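Local structure of plasmodesmata-located protein 8 (Arabidopsis thaliana, 6GRF) at residues L146-S151 against K157-G162. The protein probably modulates cell-to-cell trafficking through plasmodesmata, as a membrane protein with two extracellular DUF26 domains. Sequence-based numbering, arbitrary orientation.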
ATOM      1  N   LEU A 146      15.955  -6.128   7.352  1.00 27.06           N
ATOM      2  CA  LEU A 146      14.904  -5.246   7.859  1.00 27.74           C
ATOM      3  C   LEU A 146      15.506  -3.904   8.273  1.00 28.08           C
ATOM      4  O   LEU A 146      14.880  -2.866   8.095  1.00 27.70           O
ATOM      5  CB  LEU A 146      14.181  -5.916   9.031  1.00 28.09           C
ATOM      6  CG  LEU A 146      13.285  -7.099   8.668  1.00 28.04           C
ATOM      7  CD1 LEU A 146      12.548  -7.598   9.892  1.00 29.18           C
ATOM      8  CD2 LEU A 146      12.295  -6.739   7.571  1.00 28.06           C
ATOM      9  N   SER A 147      16.736  -3.932   8.791  1.00 28.97           N
ATOM     10  CA  SER A 147      17.417  -2.713   9.173  1.00 29.90           C
ATOM     11  C   SER A 147      17.713  -1.844   7.936  1.00 30.18           C
ATOM     12  O   SER A 147      17.631  -0.611   7.986  1.00 30.98           O
ATOM     13  CB  SER A 147      18.666  -3.008   9.940  1.00 30.73           C
ATOM     14  OG  SER A 147      19.434  -1.825  10.057  1.00 31.56           O
ATOM     15  N   ASP A 148      18.077  -2.491   6.829  1.00 30.09           N
ATOM     16  CA  ASP A 148      18.376  -1.799   5.591  1.00 30.11           C
ATOM     17  C   ASP A 148      17.086  -1.207   4.983  1.00 30.22           C
ATOM     18  O   ASP A 148      17.113  -0.087   4.499  1.00 29.30           O
ATOM     19  CB  ASP A 148      19.083  -2.737   4.618  1.00 30.46           C
ATOM     20  CG  ASP A 148      19.537  -2.061   3.339  1.00 31.05           C
ATOM     21  OD1 ASP A 148      19.864  -0.857   3.382  1.00 32.16           O
ATOM     22  OD2 ASP A 148      19.522  -2.732   2.306  1.00 31.88           O
ATOM     23  N   LEU A 149      15.985  -1.970   5.011  1.00 29.94           N
ATOM     24  CA  LEU A 149      14.664  -1.541   4.498  1.00 30.25           C
ATOM     25  C   LEU A 149      14.222  -0.247   5.200  1.00 31.83           C
ATOM     26  O   LEU A 149      13.740   0.689   4.542  1.00 30.23           O
ATOM     27  CB  LEU A 149      13.618  -2.646   4.708  1.00 28.86           C
ATOM     28  CG  LEU A 149      13.776  -3.929   3.887  1.00 28.69           C
ATOM     29  CD1 LEU A 149      12.562  -4.833   4.062  1.00 28.82           C
ATOM     30  CD2 LEU A 149      14.007  -3.668   2.411  1.00 28.28           C
ATOM     31  N   GLU A 150      14.393  -0.222   6.526  1.00 33.60           N
ATOM     32  CA  GLU A 150      14.043   0.891   7.420  1.00 36.24           C
ATOM     33  C   GLU A 150      14.785   2.185   7.066  1.00 36.79           C
ATOM     34  O   GLU A 150      14.439   3.220   7.600  1.00 37.40           O
ATOM     35  CB  GLU A 150      14.499   0.583   8.843  1.00 39.61           C
ATOM     36  CG  GLU A 150      13.453  -0.017   9.744  1.00 41.55           C
ATOM     37  CD  GLU A 150      14.000  -0.244  11.144  1.00 44.34           C
ATOM     38  OE1 GLU A 150      15.231  -0.347  11.273  1.00 47.06           O
ATOM     39  OE2 GLU A 150      13.204  -0.308  12.106  1.00 48.16           O
ATOM     40  N   SER A 151      15.855   2.084   6.261  1.00 37.00           N
ATOM     41  CA  SER A 151      16.732   3.207   5.891  1.00 37.49           C
ATOM     42  C   SER A 151      16.088   4.033   4.771  1.00 36.99           C
ATOM     43  O   SER A 151      16.479   5.175   4.523  1.00 39.93           O
ATOM     44  CB  SER A 151      18.159   2.746   5.524  1.00 37.41           C
ATOM     45  OG  SER A 151      18.260   2.035   4.271  1.00 35.71           O
ATOM     46  N   LYS A 157      13.012   0.031  -1.517  1.00 26.76           N
ATOM     47  CA  LYS A 157      14.313  -0.608  -1.309  1.00 27.44           C
ATOM     48  C   LYS A 157      14.128  -2.109  -1.495  1.00 27.53           C
ATOM     49  O   LYS A 157      13.148  -2.664  -1.025  1.00 26.24           O
ATOM     50  CB  LYS A 157      14.862  -0.272   0.080  1.00 27.57           C
ATOM     51  CG  LYS A 157      16.247  -0.828   0.416  1.00 28.45           C
ATOM     52  CD  LYS A 157      17.375   0.064  -0.057  1.00 29.28           C
ATOM     53  CE  LYS A 157      18.749  -0.365   0.408  1.00 30.17           C
ATOM     54  NZ  LYS A 157      19.109  -1.691  -0.156  1.00 30.70           N
ATOM     55  N   VAL A 158      15.065  -2.715  -2.236  1.00 29.22           N
ATOM     56  CA  VAL A 158      15.274  -4.155  -2.292  1.00 29.65           C
ATOM     57  C   VAL A 158      16.506  -4.447  -1.434  1.00 30.13           C
ATOM     58  O   VAL A 158      17.521  -3.764  -1.590  1.00 28.52           O
ATOM     59  CB  VAL A 158      15.509  -4.635  -3.731  1.00 30.89           C
ATOM     60  CG1 VAL A 158      16.013  -6.066  -3.754  1.00 31.97           C
ATOM     61  CG2 VAL A 158      14.277  -4.482  -4.604  1.00 31.53           C
ATOM     62  N   SER A 159      16.405  -5.430  -0.532  1.00 31.21           N
ATOM     63  CA  SER A 159      17.528  -5.788   0.320  1.00 33.44           C
ATOM     64  C   SER A 159      17.719  -7.311   0.390  1.00 33.86           C
ATOM     65  O   SER A 159      16.776  -8.066   0.280  1.00 32.53           O
ATOM     66  CB  SER A 159      17.361  -5.187   1.680  1.00 34.74           C
ATOM     67  OG  SER A 159      18.577  -5.310   2.407  1.00 38.36           O
ATOM     68  N   ARG A 160      18.966  -7.737   0.621  1.00 35.00           N
ATOM     69  CA  ARG A 160      19.367  -9.127   0.496  1.00 36.86           C
ATOM     70  C   ARG A 160      20.569  -9.359   1.426  1.00 35.04           C
ATOM     71  O   ARG A 160      21.460  -8.534   1.525  1.00 33.66           O
ATOM     72  CB  ARG A 160      19.657  -9.415  -0.981  1.00 41.19           C
ATOM     73  CG  ARG A 160      19.876 -10.878  -1.349  1.00 46.54           C
ATOM     74  CD  ARG A 160      20.176 -11.070  -2.840  1.00 50.78           C
ATOM     75  NE  ARG A 160      19.021 -10.939  -3.736  1.00 53.20           N
ATOM     76  CZ  ARG A 160      18.576  -9.791  -4.270  1.00 55.99           C
ATOM     77  NH1 ARG A 160      19.146  -8.639  -3.958  1.00 56.76           N
ATOM     78  NH2 ARG A 160      17.558  -9.794  -5.121  1.00 56.04           N
ATOM     79  N   SER A 161      20.526 -10.454   2.175  1.00 33.48           N
ATOM     80  CA  SER A 161      21.636 -10.891   2.994  1.00 33.44           C
ATOM     81  C   SER A 161      21.527 -12.406   3.115  1.00 33.73           C
ATOM     82  O   SER A 161      20.563 -12.897   3.700  1.00 33.18           O
ATOM     83  CB  SER A 161      21.612 -10.217   4.342  1.00 32.86           C
ATOM     84  OG  SER A 161      22.570 -10.773   5.225  1.00 33.58           O
ATOM     85  N   GLY A 162      22.489 -13.119   2.518  1.00 34.52           N
ATOM     86  CA  GLY A 162      22.408 -14.553   2.378  1.00 35.32           C
ATOM     87  C   GLY A 162      21.174 -14.942   1.577  1.00 35.72           C
ATOM     88  O   GLY A 162      20.913 -14.382   0.490  1.00 35.79           O
TER
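In the second DUF26 (Gnk2-homologous) domain, the C-terminal part of helix 136-149 meets the edge strand 156-161 through Asp-148 and Leu-149, which face Lys-157 and Ser-159. The two elements follow each other in the chain, and the helix packs on one face of the five-stranded antiparallel sheet. Lys-157 and Ser-159 both point to the helix, whereas Val-158 between them points away. The polar part centres on one oxygen, Asp-148 OD2. Ser-159 OG donates to Asp-148 OD2 at 2.7 Å, and the aspartate oxygen accepts through its anti lone pair. Lys-157 NZ forms a salt bridge to Asp-148 OD2, also 2.7 Å long, from the syn side and 23° out of the carboxylate plane. The Lys-157 and Asp-148 side chains cross at about a right angle. Lys-157 CG lies opposite the backbone N about the first bond, and the chain then bends at chi2 (86°) and chi4 (64°), which curls the ammonium back over the strand. Lys-157 NZ therefore also donates to Val-158 O at 3.0 Å, from above the carbonyl plane. Beside this polar group, Leu-149 supplies the apolar part. Leu-149 CD2 lies 3.8 Å from Ser-159 CB. Leu-149 CD2 also comes within 4.1 Å of Lys-157 CG. Leu-149 also touches Ala-168 of strand 164-170, the neighbour of the edge strand. One turn earlier, Leu-146 points away from the strand and packs on Val-187 and Leu-190 of helix 176-193. Two donors on one carboxylate oxygen limit the rotation of the Asp-148 group, and the nearby ammonium probably favours its charged form.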